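PixA inclusion body protein (Burkholderia cenocepacia, PDB 4LZK) is of unknown function but belongs to the PixA family of inclusion body proteins and forms a beta-rich subunit that packs against further copies of itself. Local coordinates at residues Met85-Ser88 and Leu89-Ser93; Ala124-Ala127 and Ala128-Pro131; Thr28-Ile31 and Lys32-Pro36. All blocks are in the same frame, centred on the assembly; numbering follows the deposited sequence.

Contact 1: Met85-Ser88 and Leu89-Ser93; sequences MGTS and LADNS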
loop_
_atom_site.group_PDB
_atom_site.type_symbol
_atom_site.label_atom_id
_atom_site.label_comp_id
_atom_site.label_asym_id
_atom_site.label_seq_id
_atom_site.Cartn_x
_atom_site.Cartn_y
_atom_site.Cartn_z
HETATM N N MSE C 85 5.477 -0.356 22.303
HETATM C CA MSE C 85 5.601 1.002 22.873
HETATM C C MSE C 85 4.768 1.953 22.108
HETATM O O MSE C 85 4.402 1.677 20.970
HETATM C CB MSE C 85 7.077 1.472 22.862
HETATM C CG MSE C 85 7.986 0.480 23.493
HETATM SE SE MSE C 85 9.878 1.071 23.632
HETATM C CE MSE C 85 9.580 2.531 24.887
ATOM N N GLY C 86 4.442 3.119 22.730
ATOM C CA GLY C 86 3.584 4.093 22.084
ATOM C C GLY C 86 4.170 5.489 22.220
ATOM O O GLY C 86 4.788 5.821 23.230
ATOM N N THR C 87 3.941 6.320 21.242
ATOM C CA THR C 87 4.414 7.665 21.321
ATOM C C THR C 87 3.626 8.546 20.383
ATOM O O THR C 87 2.857 8.055 19.557
ATOM C CB THR C 87 5.908 7.721 20.939
ATOM O OG1 THR C 87 6.465 9.002 21.330
ATOM C CG2 THR C 87 6.161 7.465 19.402
ATOM N N SER C 88 3.831 9.863 20.438
ATOM C CA SER C 88 3.076 10.713 19.531
ATOM C C SER C 88 3.892 10.987 18.289
ATOM O O SER C 88 5.085 10.535 18.168
ATOM C CB SER C 88 2.715 11.991 20.327
ATOM O OG SER C 88 3.898 12.790 20.353
ATOM N N LEU C 89 3.319 11.763 17.393
ATOM C CA LEU C 89 3.984 12.190 16.182
ATOM C C LEU C 89 5.150 13.127 16.481
ATOM O O LEU C 89 6.073 13.243 15.661
ATOM C CB LEU C 89 3.018 12.835 15.180
ATOM C CG LEU C 89 2.169 11.837 14.366
ATOM C CD1 LEU C 89 0.934 12.516 13.761
ATOM C CD2 LEU C 89 3.114 11.232 13.274
ATOM N N ALA C 90 5.120 13.777 17.640
ATOM C CA ALA C 90 6.305 14.510 18.072
ATOM C C ALA C 90 7.024 13.799 19.167
ATOM O O ALA C 90 7.615 14.412 20.051
ATOM C CB ALA C 90 5.991 15.942 18.427
ATOM N N ASP C 91 6.965 12.470 19.119
ATOM C CA ASP C 91 7.726 11.598 20.011
ATOM C C ASP C 91 7.540 11.882 21.482
ATOM O O ASP C 91 8.509 11.799 22.274
ATOM C CB ASP C 91 9.222 11.605 19.648
ATOM C CG ASP C 91 9.921 10.360 20.145
ATOM O OD1 ASP C 91 9.211 9.348 20.388
ATOM O OD2 ASP C 91 11.149 10.357 20.292
ATOM N N ASN C 92 6.296 12.215 21.865
ATOM C CA ASN C 92 5.960 12.535 23.280
ATOM C C ASN C 92 6.760 13.715 23.841
ATOM O O ASN C 92 6.942 13.822 25.073
ATOM C CB ASN C 92 6.118 11.321 24.180
ATOM C CG ASN C 92 4.980 10.328 24.013
ATOM O OD1 ASN C 92 4.065 10.534 23.246
ATOM N ND2 ASN C 92 5.069 9.207 24.713
ATOM N N SER C 93 7.184 14.598 22.968
ATOM C CA SER C 93 7.934 15.824 23.384
ATOM C C SER C 93 6.966 16.964 23.858
ATOM O O SER C 93 7.370 17.850 24.531
ATOM C CB SER C 93 8.817 16.321 22.251
ATOM O OG SER C 93 8.067 16.785 21.174
#
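S88 OG accepts from two backbone amides of the turn that follows, N92 N and A90 N. With chi1 at 78° it sits between its own backbone N and carbonyl carbon, a rotation that turns the oxygen in over those amides. N92 N donates to S88 OG at 2.9 Å and fairly straight, 158° at the hydrogen; A90 N adds a weak second bond to S88 OG at 3.1 Å.

Backbone bonds define two consecutive turns. D91 N reaches S88 O at 2.9 Å, closing a type I turn over L89 and A90. A type I' turn follows from A90 to S93, in which D91 and N92 both adopt positive phi. There A90 O is gripped twice by S93, through the backbone N and the hydroxyl. S93 OG lies 2.7 Å from A90 O, in the carbonyl plane.

The side chain of N92 folds back toward the strand end. Its OD1 bonds A97 N, further along the chain, and takes only a weak bond from S88 N, while T87 OG1 stands over one face of the N92 amide, 3.3 Å from N92 CG. T87 OG1 also appears to donate to D91 OD1, but this is doubtful, because D91 OD1 lies too close to its counterpart in the second subunit. T87 itself is held in the sheet by backbone bonds to A24 and I26, and L89 packs on V25.

D91 N on S88 O and the weak A90 N bond to S88 OG make an ST motif, reinforced by the straighter bond from N92 N, where strand 81-88 ends and the chain leaves for strand 96-105 of the other sheet.

Contact 2: Ala124-Ala127 and Ala128-Pro131; sequences AASA and AETP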
loop_
_atom_site.group_PDB
_atom_site.type_symbol
_atom_site.label_atom_id
_atom_site.label_comp_id
_atom_site.label_asym_id
_atom_site.label_seq_id
_atom_site.Cartn_x
_atom_site.Cartn_y
_atom_site.Cartn_z
ATOM N N ALA C 124 24.629 9.657 28.257
ATOM C CA ALA C 124 25.009 10.117 26.954
ATOM C C ALA C 124 26.327 9.454 26.478
ATOM O O ALA C 124 27.087 8.820 27.254
ATOM C CB ALA C 124 25.068 11.611 26.923
ATOM N N ALA C 125 26.573 9.560 25.181
ATOM C CA ALA C 125 27.823 9.081 24.610
ATOM C C ALA C 125 28.925 10.155 24.901
ATOM O O ALA C 125 28.598 11.266 25.300
ATOM C CB ALA C 125 27.623 8.802 23.144
ATOM N N SER C 126 30.207 9.845 24.745
ATOM C CA SER C 126 31.245 10.874 25.050
ATOM C C SER C 126 31.072 12.015 24.073
ATOM O O SER C 126 30.370 11.880 23.019
ATOM C CB SER C 126 32.615 10.287 24.918
ATOM O OG SER C 126 32.864 9.941 23.548
ATOM N N ALA C 127 31.732 13.140 24.354
ATOM C CA ALA C 127 31.605 14.310 23.502
ATOM C C ALA C 127 32.165 14.001 22.081
ATOM O O ALA C 127 31.661 14.498 21.038
ATOM C CB ALA C 127 32.364 15.499 24.167
ATOM N N ALA C 128 33.218 13.154 22.046
ATOM C CA ALA C 128 33.928 12.834 20.795
ATOM C C ALA C 128 33.002 12.084 19.804
ATOM O O ALA C 128 33.260 12.065 18.588
ATOM C CB ALA C 128 35.130 11.957 21.122
ATOM N N GLU C 129 32.003 11.436 20.384
ATOM C CA GLU C 129 31.009 10.603 19.709
ATOM C C GLU C 129 29.661 11.370 19.487
ATOM O O GLU C 129 28.674 10.766 19.115
ATOM C CB GLU C 129 30.730 9.394 20.586
ATOM C CG GLU C 129 31.757 8.266 20.512
ATOM C CD GLU C 129 31.488 7.217 21.603
ATOM O OE1 GLU C 129 30.898 6.160 21.304
ATOM O OE2 GLU C 129 31.746 7.514 22.820
ATOM N N THR C 130 29.575 12.643 19.866
ATOM C CA THR C 130 28.309 13.367 19.768
ATOM C C THR C 130 28.510 14.615 18.920
ATOM O O THR C 130 29.290 15.514 19.303
ATOM C CB THR C 130 27.746 13.774 21.153
ATOM O OG1 THR C 130 27.726 12.624 22.005
ATOM C CG2 THR C 130 26.298 14.335 21.059
ATOM N N PRO C 131 27.888 14.669 17.737
ATOM C CA PRO C 131 27.832 15.975 17.073
ATOM C C PRO C 131 27.278 17.085 17.977
ATOM O O PRO C 131 26.266 16.917 18.650
ATOM C CB PRO C 131 26.894 15.726 15.887
ATOM C CG PRO C 131 27.114 14.263 15.577
ATOM C CD PRO C 131 27.391 13.572 16.867
HETATM O O HOH W 1 30.302 6.761 24.711
#
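The carbonyl of S126 is gripped on both faces of its plane by groups from A128-P131: E129 N comes to S126 O from one side at 3.1 Å, and T130 OG1 from the opposite side at 2.9 Å. The hydroxyl donor stands 39° out of the carbonyl plane. At the edge of the E129 carboxylate, S126 OG donates to E129 OE2 at 2.8 Å, meeting the anti lone pair of OE2, the one directed away from OE1. OE1 is taken up by L174 N of the second subunit.

A backbone bond completes the turn. T130 N meets A127 O at 3.0 Å in a nearly straight bond (163° at the hydrogen), although it approaches from above the plane of that carbonyl. S126 N adds a weak bond to the carboxylate at E129 OE2, and a water bridges the same two atoms. E129 can fold back in this way because its CG stands anti to its carbonyl carbon (chi1 -80°) and the chain then runs extended. Beside these polar links, A125 CB rests 4.1 Å from E129 CB.

Around the turn, Y165 of the second subunit packs on A125 and T130, and its OH bonds E129 O; A127 and T130 make backbone bonds to the third subunit. With donors reaching both oxygens, the E129 carboxylate is probably ionised, and it couples the start of this short 3-10 turn to a neighbouring subunit.

Contact 3: Thr28-Ile31 and Lys32-Pro36; sequences TNYI and KRSHP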
loop_
_atom_site.group_PDB
_atom_site.type_symbol
_atom_site.label_atom_id
_atom_site.label_comp_id
_atom_site.label_asym_id
_atom_site.label_seq_id
_atom_site.Cartn_x
_atom_site.Cartn_y
_atom_site.Cartn_z
ATOM N N THR C 28 -2.031 12.695 18.048
ATOM C CA THR C 28 -2.691 13.234 19.198
ATOM C C THR C 28 -3.500 14.469 18.830
ATOM O O THR C 28 -4.538 14.706 19.392
ATOM C CB THR C 28 -1.717 13.482 20.384
ATOM O OG1 THR C 28 -0.620 14.317 19.974
ATOM C CG2 THR C 28 -1.249 12.168 20.932
ATOM N N ASN C 29 -3.022 15.279 17.873
ATOM C CA ASN C 29 -3.806 16.432 17.393
ATOM C C ASN C 29 -5.130 16.024 16.768
ATOM O O ASN C 29 -6.156 16.667 16.962
ATOM C CB ASN C 29 -2.991 17.278 16.450
ATOM C CG ASN C 29 -1.900 18.067 17.197
ATOM O OD1 ASN C 29 -2.017 18.304 18.395
ATOM N ND2 ASN C 29 -0.838 18.444 16.492
ATOM N N TYR C 30 -5.121 14.956 16.015
ATOM C CA TYR C 30 -6.320 14.445 15.443
ATOM C C TYR C 30 -7.309 13.977 16.520
ATOM O O TYR C 30 -8.544 14.279 16.454
ATOM C CB TYR C 30 -6.004 13.304 14.488
ATOM C CG TYR C 30 -7.277 12.754 13.929
ATOM C CD1 TYR C 30 -8.239 13.626 13.428
ATOM C CD2 TYR C 30 -7.577 11.392 13.971
ATOM C CE1 TYR C 30 -9.439 13.162 12.958
ATOM C CE2 TYR C 30 -8.774 10.922 13.488
ATOM C CZ TYR C 30 -9.703 11.815 12.974
ATOM O OH TYR C 30 -10.919 11.394 12.476
ATOM N N ILE C 31 -6.802 13.258 17.529
ATOM C CA ILE C 31 -7.637 12.796 18.620
ATOM C C ILE C 31 -8.304 13.955 19.356
ATOM O O ILE C 31 -9.493 13.945 19.670
ATOM C CB ILE C 31 -6.792 12.046 19.710
ATOM C CG1 ILE C 31 -6.026 10.864 19.122
ATOM C CG2 ILE C 31 -7.662 11.528 20.807
ATOM C CD1 ILE C 31 -6.821 10.099 18.213
ATOM N N LYS C 32 -7.517 14.940 19.668
ATOM C CA LYS C 32 -8.003 16.061 20.459
ATOM C C LYS C 32 -9.105 16.810 19.696
ATOM O O LYS C 32 -10.084 17.250 20.313
ATOM C CB LYS C 32 -6.831 17.025 20.812
ATOM C CG LYS C 32 -6.015 16.546 21.983
ATOM C CD LYS C 32 -4.911 17.532 22.441
ATOM C CE LYS C 32 -4.122 18.051 21.283
ATOM N NZ LYS C 32 -2.918 18.888 21.659
ATOM N N ARG C 33 -8.954 16.943 18.383
ATOM C CA ARG C 33 -10.004 17.551 17.546
ATOM C C ARG C 33 -11.250 16.664 17.420
ATOM O O ARG C 33 -12.374 17.137 17.413
ATOM C CB ARG C 33 -9.502 17.845 16.116
ATOM C CG ARG C 33 -8.502 18.989 16.013
ATOM C CD ARG C 33 -8.235 19.348 14.559
ATOM N NE ARG C 33 -7.633 18.223 13.864
ATOM C CZ ARG C 33 -6.331 17.994 13.725
ATOM N NH1 ARG C 33 -5.431 18.817 14.275
ATOM N NH2 ARG C 33 -5.944 16.928 13.044
ATOM N N SER C 34 -11.060 15.383 17.259
ATOM C CA SER C 34 -12.230 14.522 17.017
ATOM C C SER C 34 -12.894 13.988 18.304
ATOM O O SER C 34 -14.022 13.513 18.228
ATOM C CB SER C 34 -11.870 13.385 16.049
ATOM O OG SER C 34 -10.874 12.590 16.650
ATOM N N HIS C 35 -12.194 14.041 19.449
ATOM C CA HIS C 35 -12.686 13.580 20.738
ATOM C C HIS C 35 -12.503 14.583 21.815
ATOM O O HIS C 35 -11.744 14.343 22.761
ATOM C CB HIS C 35 -11.997 12.257 21.157
ATOM C CG HIS C 35 -12.275 11.152 20.206
ATOM N ND1 HIS C 35 -11.507 10.940 19.087
ATOM C CD2 HIS C 35 -13.283 10.262 20.151
ATOM C CE1 HIS C 35 -12.003 9.917 18.407
ATOM N NE2 HIS C 35 -13.084 9.485 19.030
ATOM N N PRO C 36 -13.216 15.700 21.720
ATOM C CA PRO C 36 -12.922 16.818 22.632
ATOM C C PRO C 36 -13.396 16.591 24.039
ATOM O O PRO C 36 -12.988 17.346 24.932
ATOM C CB PRO C 36 -13.678 18.002 22.025
ATOM C CG PRO C 36 -14.220 17.515 20.711
ATOM C CD PRO C 36 -14.271 16.035 20.758
#
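T28 O accepts K32 N at 3.0 Å, and the aliphatic part of K32 runs past the same carbonyl. A bend at chi3 (-47°) then carries K32 NZ back to D95, which forms a salt bridge with it and also bonds T28 OG1.

N29 lies alongside K32, its OD1 taking a weak bond from NZ. Its carbonyl receives R33 N at 3.2 Å, and the R33 guanidinium folds back so that N29 O stands 3.4 Å above the guanidinium plane, over its centre.

Y30 swings its ring out with CG anti to the backbone N (chi1 178°). S34 OG lies over the centre of one ring face, 3.9 Å above it, while R33 NH2 is at the ring edge, the guanidinium and ring planes 44° apart. Y30 O accepts both S34 N and S34 OG, each at 2.9 Å; the ring's own hydroxyl bonds Y30 OH of the fourth subunit.

I31 O closes the last turn with H35 N at 2.7 Å and also lies in the plane of the imidazole, at its edge.

Successive carbonyls of this short helix are thus satisfied by later amides, while D95 would offset the charge of K32 and the N29 carbonyl dipole probably favours the nearby guanidinium.

From the N terminus, strand 19-26 runs into helix 28-34, whose turns make up contact 3. Strand 81-88, the parallel neighbour of 19-26, ends in contact 1, where the chain turns toward strand 96-105. The two meet directly: S88 CB packs on T28 CG2 at 4.0 Å, so the exits of adjacent strands lie together. Contact 2 comes last, in the long loop between strands 115-120 and 142-149, its centre 24 Å from that of contact 1 and 38 Å from that of contact 3. All three close short local turns in series, neither nesting nor crossing. All reach the second subunit, contact 1 from the end of strand 81-88, contact 2 from a protruding loop, contact 3 through N29.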